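Local coordinates for endoglucanase A (Clostridium cellulolyticum, PDB 1EDG), which hydrolyses internal beta-1,4-glucosidic bonds of cellulose through its glycoside hydrolase family 5 catalytic domain, at residues A[12-17]-A[328-334]; A[26-31]-A[371-376]; A[197-201]-A[235-240]; A[260-266]-A[309-315]. All coordinates share one frame; numbering follows the deposited sequence.

Interaction 1 of 4, residues A[12-17]-A[328-334]; sequences IPQKNI and AQAKARG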
loop_
_atom_site.group_PDB
_atom_site.type_symbol
_atom_site.label_atom_id
_atom_site.label_comp_id
_atom_site.label_asym_id
_atom_site.label_seq_id
_atom_site.Cartn_x
_atom_site.Cartn_y
_atom_site.Cartn_z
ATOM N N ILE A 12 23.500 -0.536 -8.868
ATOM C CA ILE A 12 23.324 0.578 -7.937
ATOM C C ILE A 12 23.979 0.258 -6.593
ATOM O O ILE A 12 23.703 -0.781 -5.991
ATOM C CB ILE A 12 21.820 0.871 -7.696
ATOM C CG1 ILE A 12 21.073 0.990 -9.033
ATOM C CG2 ILE A 12 21.650 2.142 -6.872
ATOM C CD1 ILE A 12 21.645 2.025 -9.987
ATOM N N PRO A 13 24.876 1.141 -6.118
ATOM C CA PRO A 13 25.573 0.952 -4.840
ATOM C C PRO A 13 24.602 0.896 -3.658
ATOM O O PRO A 13 23.704 1.733 -3.537
ATOM C CB PRO A 13 26.457 2.194 -4.751
ATOM C CG PRO A 13 26.706 2.552 -6.184
ATOM C CD PRO A 13 25.343 2.368 -6.788
ATOM N N GLN A 14 24.786 -0.098 -2.798
ATOM C CA GLN A 14 23.952 -0.271 -1.610
ATOM C C GLN A 14 24.353 0.760 -0.550
ATOM O O GLN A 14 25.541 0.969 -0.299
ATOM C CB GLN A 14 24.131 -1.692 -1.058
ATOM C CG GLN A 14 23.524 -1.950 0.332
ATOM C CD GLN A 14 22.004 -2.053 0.327
ATOM O OE1 GLN A 14 21.424 -2.850 -0.416
ATOM N NE2 GLN A 14 21.354 -1.261 1.168
ATOM N N LYS A 15 23.370 1.430 0.043
ATOM C CA LYS A 15 23.650 2.420 1.078
ATOM C C LYS A 15 23.662 1.737 2.437
ATOM O O LYS A 15 23.146 0.630 2.583
ATOM C CB LYS A 15 22.613 3.543 1.047
ATOM C CG LYS A 15 22.663 4.360 -0.228
ATOM C CD LYS A 15 21.791 5.595 -0.143
ATOM C CE LYS A 15 21.836 6.407 -1.438
ATOM N NZ LYS A 15 23.190 6.968 -1.749
ATOM N N ASN A 16 24.276 2.376 3.426
ATOM C CA ASN A 16 24.337 1.799 4.762
ATOM C C ASN A 16 22.980 1.792 5.460
ATOM O O ASN A 16 22.307 2.820 5.537
ATOM C CB ASN A 16 25.353 2.542 5.631
ATOM C CG ASN A 16 25.411 1.997 7.049
ATOM O OD1 ASN A 16 25.648 0.802 7.262
ATOM N ND2 ASN A 16 25.159 2.859 8.024
ATOM N N ILE A 17 22.575 0.618 5.926
ATOM C CA ILE A 17 21.315 0.436 6.642
ATOM C C ILE A 17 21.619 -0.382 7.899
ATOM O O ILE A 17 22.318 -1.392 7.830
ATOM C CB ILE A 17 20.243 -0.299 5.759
ATOM C CG1 ILE A 17 19.567 0.689 4.803
ATOM C CG2 ILE A 17 19.174 -0.964 6.618
ATOM C CD1 ILE A 17 20.156 0.697 3.440
ATOM N N ALA A 328 15.273 -1.025 -7.883
ATOM C CA ALA A 328 16.698 -1.060 -7.549
ATOM C C ALA A 328 17.082 0.101 -6.628
ATOM O O ALA A 328 17.798 -0.092 -5.645
ATOM C CB ALA A 328 17.543 -1.030 -8.816
ATOM N N GLN A 329 16.606 1.303 -6.942
ATOM C CA GLN A 329 16.905 2.482 -6.131
ATOM C C GLN A 329 16.292 2.365 -4.732
ATOM O O GLN A 329 16.895 2.782 -3.743
ATOM C CB GLN A 329 16.417 3.755 -6.830
ATOM C CG GLN A 329 17.179 4.101 -8.114
ATOM C CD GLN A 329 18.631 4.504 -7.869
ATOM O OE1 GLN A 329 19.034 4.803 -6.744
ATOM N NE2 GLN A 329 19.423 4.516 -8.930
ATOM N N ALA A 330 15.101 1.783 -4.647
ATOM C CA ALA A 330 14.450 1.603 -3.348
ATOM C C ALA A 330 15.225 0.572 -2.513
ATOM O O ALA A 330 15.485 0.787 -1.323
ATOM C CB ALA A 330 12.986 1.162 -3.528
ATOM N N LYS A 331 15.621 -0.533 -3.145
ATOM C CA LYS A 331 16.359 -1.595 -2.464
ATOM C C LYS A 331 17.676 -1.074 -1.879
ATOM O O LYS A 331 18.052 -1.430 -0.755
ATOM C CB LYS A 331 16.598 -2.765 -3.432
ATOM C CG LYS A 331 17.223 -4.012 -2.820
ATOM C CD LYS A 331 18.729 -3.960 -2.925
ATOM C CE LYS A 331 19.386 -5.218 -2.403
ATOM N NZ LYS A 331 20.869 -5.034 -2.381
ATOM N N ALA A 332 18.357 -0.215 -2.632
ATOM C CA ALA A 332 19.629 0.364 -2.189
ATOM C C ALA A 332 19.459 1.186 -0.910
ATOM O O ALA A 332 20.424 1.413 -0.183
ATOM C CB ALA A 332 20.230 1.235 -3.299
ATOM N N ARG A 333 18.234 1.635 -0.644
ATOM C CA ARG A 333 17.942 2.431 0.546
ATOM C C ARG A 333 17.119 1.653 1.582
ATOM O O ARG A 333 16.549 2.244 2.508
ATOM C CB ARG A 333 17.229 3.728 0.146
ATOM C CG ARG A 333 18.077 4.658 -0.725
ATOM C CD ARG A 333 17.188 5.637 -1.471
ATOM N NE ARG A 333 17.920 6.601 -2.292
ATOM C CZ ARG A 333 18.446 6.340 -3.487
ATOM N NH1 ARG A 333 18.331 5.129 -4.020
ATOM N NH2 ARG A 333 19.079 7.297 -4.159
ATOM N N GLY A 334 17.072 0.331 1.418
ATOM C CA GLY A 334 16.360 -0.548 2.337
ATOM C C GLY A 334 14.843 -0.455 2.321
ATOM O O GLY A 334 14.192 -0.926 3.257
#

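Interaction 2 of 4, residues A[26-31]-A[371-376]; sequences VKGLRL and MVKYAF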
loop_
_atom_site.group_PDB
_atom_site.type_symbol
_atom_site.label_atom_id
_atom_site.label_comp_id
_atom_site.label_asym_id
_atom_site.label_seq_id
_atom_site.Cartn_x
_atom_site.Cartn_y
_atom_site.Cartn_z
ATOM N N VAL A 26 11.577 -6.119 7.045
ATOM C CA VAL A 26 11.210 -5.583 5.733
ATOM C C VAL A 26 11.916 -6.324 4.580
ATOM O O VAL A 26 11.300 -6.612 3.548
ATOM C CB VAL A 26 11.459 -4.044 5.676
ATOM C CG1 VAL A 26 11.382 -3.523 4.253
ATOM C CG2 VAL A 26 10.423 -3.339 6.530
ATOM N N LYS A 27 13.198 -6.640 4.753
ATOM C CA LYS A 27 13.924 -7.371 3.726
ATOM C C LYS A 27 13.228 -8.702 3.450
ATOM O O LYS A 27 13.137 -9.123 2.301
ATOM C CB LYS A 27 15.365 -7.624 4.165
ATOM C CG LYS A 27 16.200 -6.374 4.252
ATOM C CD LYS A 27 17.566 -6.668 4.862
ATOM C CE LYS A 27 18.371 -7.629 4.007
ATOM N NZ LYS A 27 19.717 -7.843 4.609
ATOM N N GLY A 28 12.722 -9.343 4.503
ATOM C CA GLY A 28 12.041 -10.618 4.365
ATOM C C GLY A 28 10.763 -10.550 3.547
ATOM O O GLY A 28 10.364 -11.543 2.929
ATOM N N LEU A 29 10.118 -9.387 3.527
ATOM C CA LEU A 29 8.885 -9.214 2.752
ATOM C C LEU A 29 9.197 -9.307 1.255
ATOM O O LEU A 29 8.326 -9.639 0.440
ATOM C CB LEU A 29 8.220 -7.867 3.072
ATOM C CG LEU A 29 7.902 -7.523 4.537
ATOM C CD1 LEU A 29 6.981 -6.319 4.576
ATOM C CD2 LEU A 29 7.243 -8.666 5.244
ATOM N N ARG A 30 10.445 -8.972 0.922
ATOM C CA ARG A 30 11.018 -9.026 -0.426
ATOM C C ARG A 30 10.464 -8.131 -1.542
ATOM O O ARG A 30 11.190 -7.291 -2.087
ATOM C CB ARG A 30 11.120 -10.478 -0.908
ATOM C CG ARG A 30 12.075 -10.630 -2.079
ATOM C CD ARG A 30 12.245 -12.070 -2.505
ATOM N NE ARG A 30 13.263 -12.189 -3.547
ATOM C CZ ARG A 30 13.105 -12.862 -4.684
ATOM N NH1 ARG A 30 11.962 -13.487 -4.942
ATOM N NH2 ARG A 30 14.100 -12.920 -5.560
ATOM N N LEU A 31 9.204 -8.353 -1.909
ATOM C CA LEU A 31 8.529 -7.594 -2.966
ATOM C C LEU A 31 7.048 -7.907 -2.781
ATOM O O LEU A 31 6.692 -9.052 -2.503
ATOM C CB LEU A 31 8.995 -8.070 -4.352
ATOM C CG LEU A 31 8.398 -7.381 -5.581
ATOM C CD1 LEU A 31 8.841 -5.931 -5.643
ATOM C CD2 LEU A 31 8.829 -8.116 -6.843
ATOM N N MET A 371 11.472 -6.355 -11.848
ATOM C CA MET A 371 11.243 -6.010 -10.445
ATOM C C MET A 371 11.798 -7.086 -9.506
ATOM O O MET A 371 12.448 -6.772 -8.511
ATOM C CB MET A 371 9.752 -5.803 -10.172
ATOM C CG MET A 371 9.172 -4.583 -10.866
ATOM S SD MET A 371 7.390 -4.446 -10.599
ATOM C CE MET A 371 7.326 -4.053 -8.829
ATOM N N VAL A 372 11.534 -8.353 -9.817
ATOM C CA VAL A 372 12.025 -9.450 -8.989
ATOM C C VAL A 372 13.556 -9.481 -8.987
ATOM O O VAL A 372 14.185 -9.688 -7.947
ATOM C CB VAL A 372 11.468 -10.816 -9.466
ATOM C CG1 VAL A 372 12.078 -11.949 -8.654
ATOM C CG2 VAL A 372 9.957 -10.837 -9.314
ATOM N N LYS A 373 14.145 -9.219 -10.145
ATOM C CA LYS A 373 15.595 -9.220 -10.285
ATOM C C LYS A 373 16.274 -8.198 -9.368
ATOM O O LYS A 373 17.312 -8.482 -8.777
ATOM C CB LYS A 373 15.962 -8.961 -11.750
ATOM C CG LYS A 373 17.440 -8.812 -12.024
ATOM C CD LYS A 373 17.691 -8.697 -13.518
ATOM C CE LYS A 373 19.133 -8.303 -13.798
ATOM N NZ LYS A 373 20.094 -9.161 -13.051
ATOM N N TYR A 374 15.653 -7.034 -9.204
ATOM C CA TYR A 374 16.233 -5.984 -8.385
ATOM C C TYR A 374 15.692 -5.825 -6.966
ATOM O O TYR A 374 16.131 -4.938 -6.229
ATOM C CB TYR A 374 16.198 -4.667 -9.153
ATOM C CG TYR A 374 17.108 -4.710 -10.361
ATOM C CD1 TYR A 374 18.494 -4.803 -10.203
ATOM C CD2 TYR A 374 16.590 -4.718 -11.656
ATOM C CE1 TYR A 374 19.339 -4.908 -11.303
ATOM C CE2 TYR A 374 17.429 -4.823 -12.770
ATOM C CZ TYR A 374 18.803 -4.921 -12.584
ATOM O OH TYR A 374 19.637 -5.052 -13.676
ATOM N N ALA A 375 14.774 -6.698 -6.569
ATOM C CA ALA A 375 14.217 -6.650 -5.220
ATOM C C ALA A 375 15.222 -7.261 -4.239
ATOM O O ALA A 375 16.322 -7.650 -4.635
ATOM C CB ALA A 375 12.899 -7.411 -5.172
ATOM N N PHE A 376 14.845 -7.360 -2.968
ATOM C CA PHE A 376 15.727 -7.932 -1.950
ATOM C C PHE A 376 16.045 -9.386 -2.264
ATOM O O PHE A 376 15.195 -10.120 -2.772
ATOM C CB PHE A 376 15.088 -7.857 -0.556
ATOM C CG PHE A 376 14.934 -6.455 -0.029
ATOM C CD1 PHE A 376 16.045 -5.732 0.408
ATOM C CD2 PHE A 376 13.679 -5.857 0.031
ATOM C CE1 PHE A 376 15.906 -4.437 0.893
ATOM C CE2 PHE A 376 13.531 -4.566 0.514
ATOM C CZ PHE A 376 14.645 -3.854 0.944
#

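Interaction 3 of 4, residues A[197-201]-A[235-240]; sequences NQLNQ and YFRMPN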
loop_
_atom_site.group_PDB
_atom_site.type_symbol
_atom_site.label_atom_id
_atom_site.label_comp_id
_atom_site.label_asym_id
_atom_site.label_seq_id
_atom_site.Cartn_x
_atom_site.Cartn_y
_atom_site.Cartn_z
ATOM N N ASN A 197 -2.386 12.388 12.923
ATOM C CA ASN A 197 -1.475 11.947 13.979
ATOM C C ASN A 197 -2.296 11.309 15.107
ATOM O O ASN A 197 -1.934 10.250 15.634
ATOM C CB ASN A 197 -0.653 13.126 14.538
ATOM C CG ASN A 197 0.454 13.580 13.596
ATOM O OD1 ASN A 197 0.953 12.804 12.777
ATOM N ND2 ASN A 197 0.858 14.840 13.722
ATOM N N GLN A 198 -3.423 11.938 15.447
ATOM C CA GLN A 198 -4.305 11.436 16.500
ATOM C C GLN A 198 -4.950 10.101 16.122
ATOM O O GLN A 198 -4.980 9.169 16.928
ATOM C CB GLN A 198 -5.384 12.474 16.838
ATOM C CG GLN A 198 -4.831 13.783 17.439
ATOM C CD GLN A 198 -5.906 14.850 17.665
ATOM O OE1 GLN A 198 -5.840 15.951 17.106
ATOM N NE2 GLN A 198 -6.898 14.528 18.492
ATOM N N LEU A 199 -5.445 9.998 14.892
ATOM C CA LEU A 199 -6.073 8.761 14.433
ATOM C C LEU A 199 -5.085 7.592 14.370
ATOM O O LEU A 199 -5.433 6.461 14.719
ATOM C CB LEU A 199 -6.788 8.984 13.098
ATOM C CG LEU A 199 -7.993 9.933 13.195
ATOM C CD1 LEU A 199 -8.532 10.241 11.803
ATOM C CD2 LEU A 199 -9.076 9.346 14.090
ATOM N N ASN A 200 -3.847 7.865 13.963
ATOM C CA ASN A 200 -2.817 6.826 13.923
ATOM C C ASN A 200 -2.575 6.330 15.351
ATOM O O ASN A 200 -2.436 5.128 15.598
ATOM C CB ASN A 200 -1.515 7.374 13.327
ATOM C CG ASN A 200 -1.462 7.246 11.819
ATOM O OD1 ASN A 200 -2.001 6.293 11.250
ATOM N ND2 ASN A 200 -0.793 8.186 11.164
ATOM N N GLN A 201 -2.556 7.268 16.297
ATOM C CA GLN A 201 -2.355 6.942 17.703
ATOM C C GLN A 201 -3.505 6.074 18.232
ATOM O O GLN A 201 -3.272 5.085 18.930
ATOM C CB GLN A 201 -2.222 8.225 18.532
ATOM C CG GLN A 201 -1.881 7.977 19.983
ATOM C CD GLN A 201 -0.514 7.342 20.164
ATOM O OE1 GLN A 201 0.507 8.000 19.975
ATOM N NE2 GLN A 201 -0.489 6.072 20.530
ATOM N N TYR A 235 5.540 18.234 10.909
ATOM C CA TYR A 235 4.293 18.017 11.645
ATOM C C TYR A 235 3.941 16.546 11.865
ATOM O O TYR A 235 3.129 16.227 12.741
ATOM C CB TYR A 235 3.129 18.736 10.959
ATOM C CG TYR A 235 3.276 20.236 10.954
ATOM C CD1 TYR A 235 3.189 20.963 12.141
ATOM C CD2 TYR A 235 3.547 20.929 9.774
ATOM C CE1 TYR A 235 3.377 22.344 12.157
ATOM C CE2 TYR A 235 3.738 22.311 9.775
ATOM C CZ TYR A 235 3.653 23.010 10.973
ATOM O OH TYR A 235 3.857 24.370 11.000
ATOM N N PHE A 236 4.533 15.652 11.073
ATOM C CA PHE A 236 4.261 14.221 11.214
ATOM C C PHE A 236 4.825 13.691 12.527
ATOM O O PHE A 236 5.996 13.916 12.844
ATOM C CB PHE A 236 4.860 13.427 10.043
ATOM C CG PHE A 236 4.599 11.940 10.118
ATOM C CD1 PHE A 236 3.367 11.415 9.744
ATOM C CD2 PHE A 236 5.586 11.069 10.571
ATOM C CE1 PHE A 236 3.119 10.045 9.821
ATOM C CE2 PHE A 236 5.349 9.691 10.654
ATOM C CZ PHE A 236 4.115 9.179 10.278
ATOM N N ARG A 237 3.996 12.979 13.280
ATOM C CA ARG A 237 4.419 12.412 14.550
ATOM C C ARG A 237 4.178 10.910 14.612
ATOM O O ARG A 237 3.048 10.443 14.464
ATOM C CB ARG A 237 3.689 13.098 15.706
ATOM C CG ARG A 237 4.130 14.529 15.965
ATOM C CD ARG A 237 3.319 15.137 17.093
ATOM N NE ARG A 237 3.289 14.273 18.274
ATOM C CZ ARG A 237 2.625 14.555 19.392
ATOM N NH1 ARG A 237 1.934 15.687 19.494
ATOM N NH2 ARG A 237 2.645 13.699 20.409
ATOM N N MET A 238 5.249 10.152 14.813
ATOM C CA MET A 238 5.155 8.703 14.912
ATOM C C MET A 238 4.384 8.379 16.189
ATOM O O MET A 238 4.632 8.977 17.231
ATOM C CB MET A 238 6.554 8.104 15.015
ATOM C CG MET A 238 6.671 6.706 14.456
ATOM S SD MET A 238 6.967 6.786 12.693
ATOM C CE MET A 238 8.673 7.243 12.728
ATOM N N PRO A 239 3.455 7.412 16.133
ATOM C CA PRO A 239 2.667 7.039 17.314
ATOM C C PRO A 239 3.497 6.452 18.459
ATOM O O PRO A 239 4.507 5.783 18.232
ATOM C CB PRO A 239 1.709 5.971 16.769
ATOM C CG PRO A 239 1.640 6.259 15.310
ATOM C CD PRO A 239 3.050 6.610 14.966
ATOM N N ASN A 240 3.043 6.691 19.686
ATOM C CA ASN A 240 3.685 6.160 20.879
ATOM C C ASN A 240 3.210 4.711 20.994
ATOM O O ASN A 240 2.006 4.448 20.966
ATOM C CB ASN A 240 3.232 6.952 22.118
ATOM C CG ASN A 240 3.854 6.433 23.403
ATOM O OD1 ASN A 240 3.205 5.739 24.190
ATOM N ND2 ASN A 240 5.118 6.772 23.624
HETATM O O HOH W 1 0.993 9.968 12.655
HETATM O O HOH W 2 0.882 9.902 16.146
#

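Interaction 4 of 4, residues A[260-266]-A[309-315]; sequences NFAGLAM and GAVDKNN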
loop_
_atom_site.group_PDB
_atom_site.type_symbol
_atom_site.label_atom_id
_atom_site.label_comp_id
_atom_site.label_asym_id
_atom_site.label_seq_id
_atom_site.Cartn_x
_atom_site.Cartn_y
_atom_site.Cartn_z
ATOM N N ASN A 260 2.964 12.418 -14.217
ATOM C CA ASN A 260 2.629 12.599 -15.631
ATOM C C ASN A 260 2.984 11.387 -16.483
ATOM O O ASN A 260 2.414 11.186 -17.550
ATOM C CB ASN A 260 3.272 13.865 -16.204
ATOM C CG ASN A 260 4.773 13.739 -16.374
ATOM O OD1 ASN A 260 5.442 13.026 -15.621
ATOM N ND2 ASN A 260 5.314 14.438 -17.367
ATOM N N PHE A 261 3.951 10.602 -16.016
ATOM C CA PHE A 261 4.363 9.394 -16.714
ATOM C C PHE A 261 3.685 8.165 -16.104
ATOM O O PHE A 261 3.091 7.348 -16.807
ATOM C CB PHE A 261 5.885 9.221 -16.633
ATOM C CG PHE A 261 6.359 7.865 -17.070
ATOM C CD1 PHE A 261 6.402 7.537 -18.422
ATOM C CD2 PHE A 261 6.686 6.892 -16.130
ATOM C CE1 PHE A 261 6.756 6.255 -18.834
ATOM C CE2 PHE A 261 7.042 5.606 -16.532
ATOM C CZ PHE A 261 7.075 5.286 -17.888
ATOM N N ALA A 262 3.796 8.037 -14.787
ATOM C CA ALA A 262 3.246 6.898 -14.071
ATOM C C ALA A 262 1.723 6.752 -14.009
ATOM O O ALA A 262 1.216 5.626 -14.053
ATOM C CB ALA A 262 3.831 6.842 -12.669
ATOM N N GLY A 263 0.988 7.857 -13.903
ATOM C CA GLY A 263 -0.457 7.728 -13.801
ATOM C C GLY A 263 -1.380 8.574 -14.661
ATOM O O GLY A 263 -2.525 8.180 -14.894
ATOM N N LEU A 264 -0.919 9.738 -15.107
ATOM C CA LEU A 264 -1.748 10.621 -15.927
ATOM C C LEU A 264 -1.932 10.076 -17.347
ATOM O O LEU A 264 -0.960 9.880 -18.078
ATOM C CB LEU A 264 -1.127 12.017 -15.970
ATOM C CG LEU A 264 -1.960 13.136 -16.597
ATOM C CD1 LEU A 264 -3.268 13.280 -15.836
ATOM C CD2 LEU A 264 -1.173 14.439 -16.560
ATOM N N ALA A 265 -3.181 9.843 -17.741
ATOM C CA ALA A 265 -3.476 9.317 -19.073
ATOM C C ALA A 265 -3.003 10.262 -20.165
ATOM O O ALA A 265 -2.942 11.477 -19.967
ATOM C CB ALA A 265 -4.972 9.053 -19.223
ATOM N N MET A 266 -2.692 9.703 -21.328
ATOM C CA MET A 266 -2.227 10.498 -22.459
ATOM C C MET A 266 -3.270 11.554 -22.814
ATOM O O MET A 266 -2.941 12.728 -23.006
ATOM C CB MET A 266 -1.960 9.602 -23.670
ATOM C CG MET A 266 -0.821 8.612 -23.474
ATOM S SD MET A 266 0.722 9.438 -23.044
ATOM C CE MET A 266 1.277 9.959 -24.664
ATOM N N GLY A 309 3.845 1.918 -9.469
ATOM C CA GLY A 309 3.519 1.325 -10.753
ATOM C C GLY A 309 3.421 2.376 -11.841
ATOM O O GLY A 309 3.547 3.570 -11.572
ATOM N N ALA A 310 3.217 1.924 -13.075
ATOM C CA ALA A 310 3.088 2.813 -14.222
ATOM C C ALA A 310 2.001 2.246 -15.126
ATOM O O ALA A 310 1.978 1.049 -15.414
ATOM C CB ALA A 310 4.411 2.914 -14.975
ATOM N N VAL A 311 1.079 3.111 -15.523
ATOM C CA VAL A 311 -0.039 2.734 -16.369
ATOM C C VAL A 311 0.407 2.369 -17.795
ATOM O O VAL A 311 1.360 2.934 -18.327
ATOM C CB VAL A 311 -1.091 3.883 -16.385
ATOM C CG1 VAL A 311 -0.589 5.086 -17.179
ATOM C CG2 VAL A 311 -2.389 3.397 -16.912
ATOM N N ASP A 312 -0.279 1.411 -18.405
ATOM C CA ASP A 312 0.045 0.981 -19.765
ATOM C C ASP A 312 -0.245 2.070 -20.797
ATOM O O ASP A 312 -1.379 2.542 -20.916
ATOM C CB ASP A 312 -0.742 -0.288 -20.108
ATOM C CG ASP A 312 -0.506 -0.773 -21.537
ATOM O OD1 ASP A 312 0.529 -0.442 -22.157
ATOM O OD2 ASP A 312 -1.374 -1.518 -22.034
ATOM N N LYS A 313 0.791 2.480 -21.523
ATOM C CA LYS A 313 0.662 3.488 -22.573
ATOM C C LYS A 313 1.331 2.930 -23.823
ATOM O O LYS A 313 1.909 3.679 -24.613
ATOM C CB LYS A 313 1.342 4.803 -22.156
ATOM C CG LYS A 313 0.579 5.587 -21.095
ATOM C CD LYS A 313 1.371 6.772 -20.569
ATOM C CE LYS A 313 0.548 7.537 -19.549
ATOM N NZ LYS A 313 1.343 8.551 -18.809
ATOM N N ASN A 314 1.216 1.614 -24.007
ATOM C CA ASN A 314 1.838 0.899 -25.129
ATOM C C ASN A 314 3.316 1.277 -25.175
ATOM O O ASN A 314 3.854 1.621 -26.227
ATOM C CB ASN A 314 1.157 1.244 -26.458
ATOM C CG ASN A 314 -0.291 0.793 -26.505
ATOM O OD1 ASN A 314 -0.596 -0.388 -26.314
ATOM N ND2 ASN A 314 -1.195 1.738 -26.736
ATOM N N ASN A 315 3.970 1.160 -24.023
ATOM C CA ASN A 315 5.379 1.526 -23.878
ATOM C C ASN A 315 6.102 0.519 -22.997
ATOM O O ASN A 315 6.680 0.878 -21.967
ATOM C CB ASN A 315 5.499 2.943 -23.283
ATOM C CG ASN A 315 4.753 3.114 -21.943
ATOM O OD1 ASN A 315 4.921 4.129 -21.269
ATOM N ND2 ASN A 315 3.930 2.142 -21.563
HETATM O O HOH W 3 3.536 4.735 -18.468
#

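Interaction 1 of 4, residues A[12-17]-A[328-334]
Gln14 carries its CG trans to the backbone N (chi1 169°) and then folds back at chi2 (74°), which brings its amide to the end of helix 316-332. There Gln14 OE1 accepts a hydrogen bond of 3.0 Å from Lys331 NZ, nearly in line with the C=O bond, the two side chains crossing at about a right angle. The other end of the amide is fixed as well: Gln14 NE2 donates to Lys15 O at 3.0 Å, within the amide plane, so rotation of the group is set from both ends. The backbones are joined by one hydrogen bond, Lys15 N to Ala332 O, 3.0 Å with 157° at the hydrogen.

Lys15 and Arg333 run side by side, and Lys15 CE lies over one face of the guanidinium, toward its rim. Arg333 NH1 donates to both Gln329 O and Gln329 OE1, near the guanidinium plane, which sets how the group is turned. Ile12 brings CD1 to 3.5 Å from Gln329 NE2 and CG2 to 4.0 Å from Ala332 CB, while Ile17 CD1 packs on the backbone of Arg333 and Gly334, the latter closing the helix in a Schellman motif.

The N-terminal segment thus lies across the C-terminal end of helix 316-332, just before barrel strand 336-339. Helix 279-297 flanks it, with Asp290 forming a salt bridge to Arg333 and Tyr293 touching Lys15.

Interaction 2 of 4, residues A[26-31]-A[371-376]
Phe376 is the large projection here, and the end of helix 21-29 supplies the surface that receives it. Lys27 CA sits over the ring face, 4.0 Å from the centroid and 14° off the normal, a CH-pi contact; Lys27 CG rests over the same ring beside CD1 and CE1. Arg30 O meets the ring at its edge, 3.6 Å from Phe376 CD2.

Beside this, Arg30 reaches back along the other segment as an extended chain, CG trans to its backbone N (chi1 -162°). Its NE donates to Phe376 O at 2.9 Å, close to the guanidinium plane, and NH2 comes against Val372 CG1. The positive phi of Arg30 marks where the chain leaves the helix for strand 32-34, the first of the eight parallel strands in this TIM barrel; helix 365-374 follows the last one, so the contact joins the two ends of the barrel sequence.

Leu31 pushes its forked end between two residues of that last helix: CD1 lies 4.0 Å from Met371 CE, and CD2 lies 3.8 Å from Val372 CG2. The Ala375 methyl fits against the base of Leu31, CB to CB 4.0 Å, and lies 3.5 Å from Arg30 O.

Interaction 3 of 4, residues A[197-201]-A[235-240]
The Asn197 and Gln201 amides, one helical turn apart, meet the backbone of 235-240 differently: Gln201 in its plane, Asn197 partly from above. For Asn197, the ND2 edge meets Tyr235 O in a hydrogen bond of 2.8 Å, the acceptor only 10° out of the amide plane. Its OD1 is approached differently: Arg237 N donates at 3.1 Å from above the carbonyl plane, 50° out of it. Arg237 CB packs 3.9 Å from Asn197 ND2, and the Phe236 ring comes obliquely toward Asn197 OD1.

Asn240 N donates to Gln201 OE1 at 2.9 Å, on a lone pair, and Gln201 NE2 returns a bond to Asn240 O at 3.0 Å, essentially in the amide plane. Trans at chi1 (-175°) and bent at chi2, the Gln201 chain presents both amide ends to one residue's backbone.

Between these two grips, Pro239 CG touches Asn200 CB at 3.9 Å. Asn200 ND2 donates to Pro222 O at the end of strand 219-222 and also to a water bound by Asn197 OD1 and Arg237 O; a second water joins Asn197 O to Arg237 O.

Side-chain amides of helix 187-209 therefore supply donors and acceptors to an irregular loop. Four direct bonds engage Tyr235 O, Arg237 N and both polar backbone atoms of Asn240, and two waters lie within bonding distance of Arg237 O: a neutral polar attachment of surface loop to barrel helix.

Interaction 4 of 4, residues A[260-266]-A[309-315]
Lys313 accounts for most of the polar contact. Its extended chain carries NZ across to carbonyls of the last turn of helix 259-262 and of the loop after it, donating to Leu264 O at 2.8 Å and to Phe261 O at 2.9 Å. The second approach is from 40° above the carbonyl plane. Thr271 O takes a further bond from NZ, and these oxygens would be expected to stabilise its charge.

Backbone to backbone, Val311 N donates to Ala262 O at 2.9 Å with 160° at the hydrogen. The same oxygen receives a CA-H...O contact from Ala310 CA at 3.4 Å. One water bridges Phe261 O and Val311 O and lies over a face of the Phe261 ring, offset toward its rim.

Among apolar contacts, Phe261 CE2 stands 4.1 Å from Ala310 CB, while the Met266 side chain crosses the aliphatic part of Lys313 at a slant, SD 3.7 Å from Lys313 CD.

The contact joins the loops after strands 249-254 and 303-308, at the C-terminal ends of adjacent TIM-barrel strands. Helix 316-332 backs the pair: Tyr322 meets Phe261 edge-to-face and touches Ala262 and Ala310. From the loop before helix 279-297, Trp274 adds another ring beside Phe261.

From the N terminus, residues 12-17 open interaction 1 and 26-31 open interaction 2, both ahead of the first barrel strand, 32-34. Interaction 3 then closes a short loop, from helix 187-209 to 235-240, and interaction 4 a second one in series, from 260-266 to 309-315; both fall within the long loops of interactions 1 and 2. Interaction 1 closes at 328-334 and interaction 2 at 371-376, so these two cross along the chain. They also touch, Lys331 and Gly334 packing on Phe376, and together they fasten the N-terminal segment and helix 21-29 to the ends of helices 316-332 and 365-374. Interactions 3 and 4 lie on opposite sides of the chain's centre, their centres about 33 Å apart.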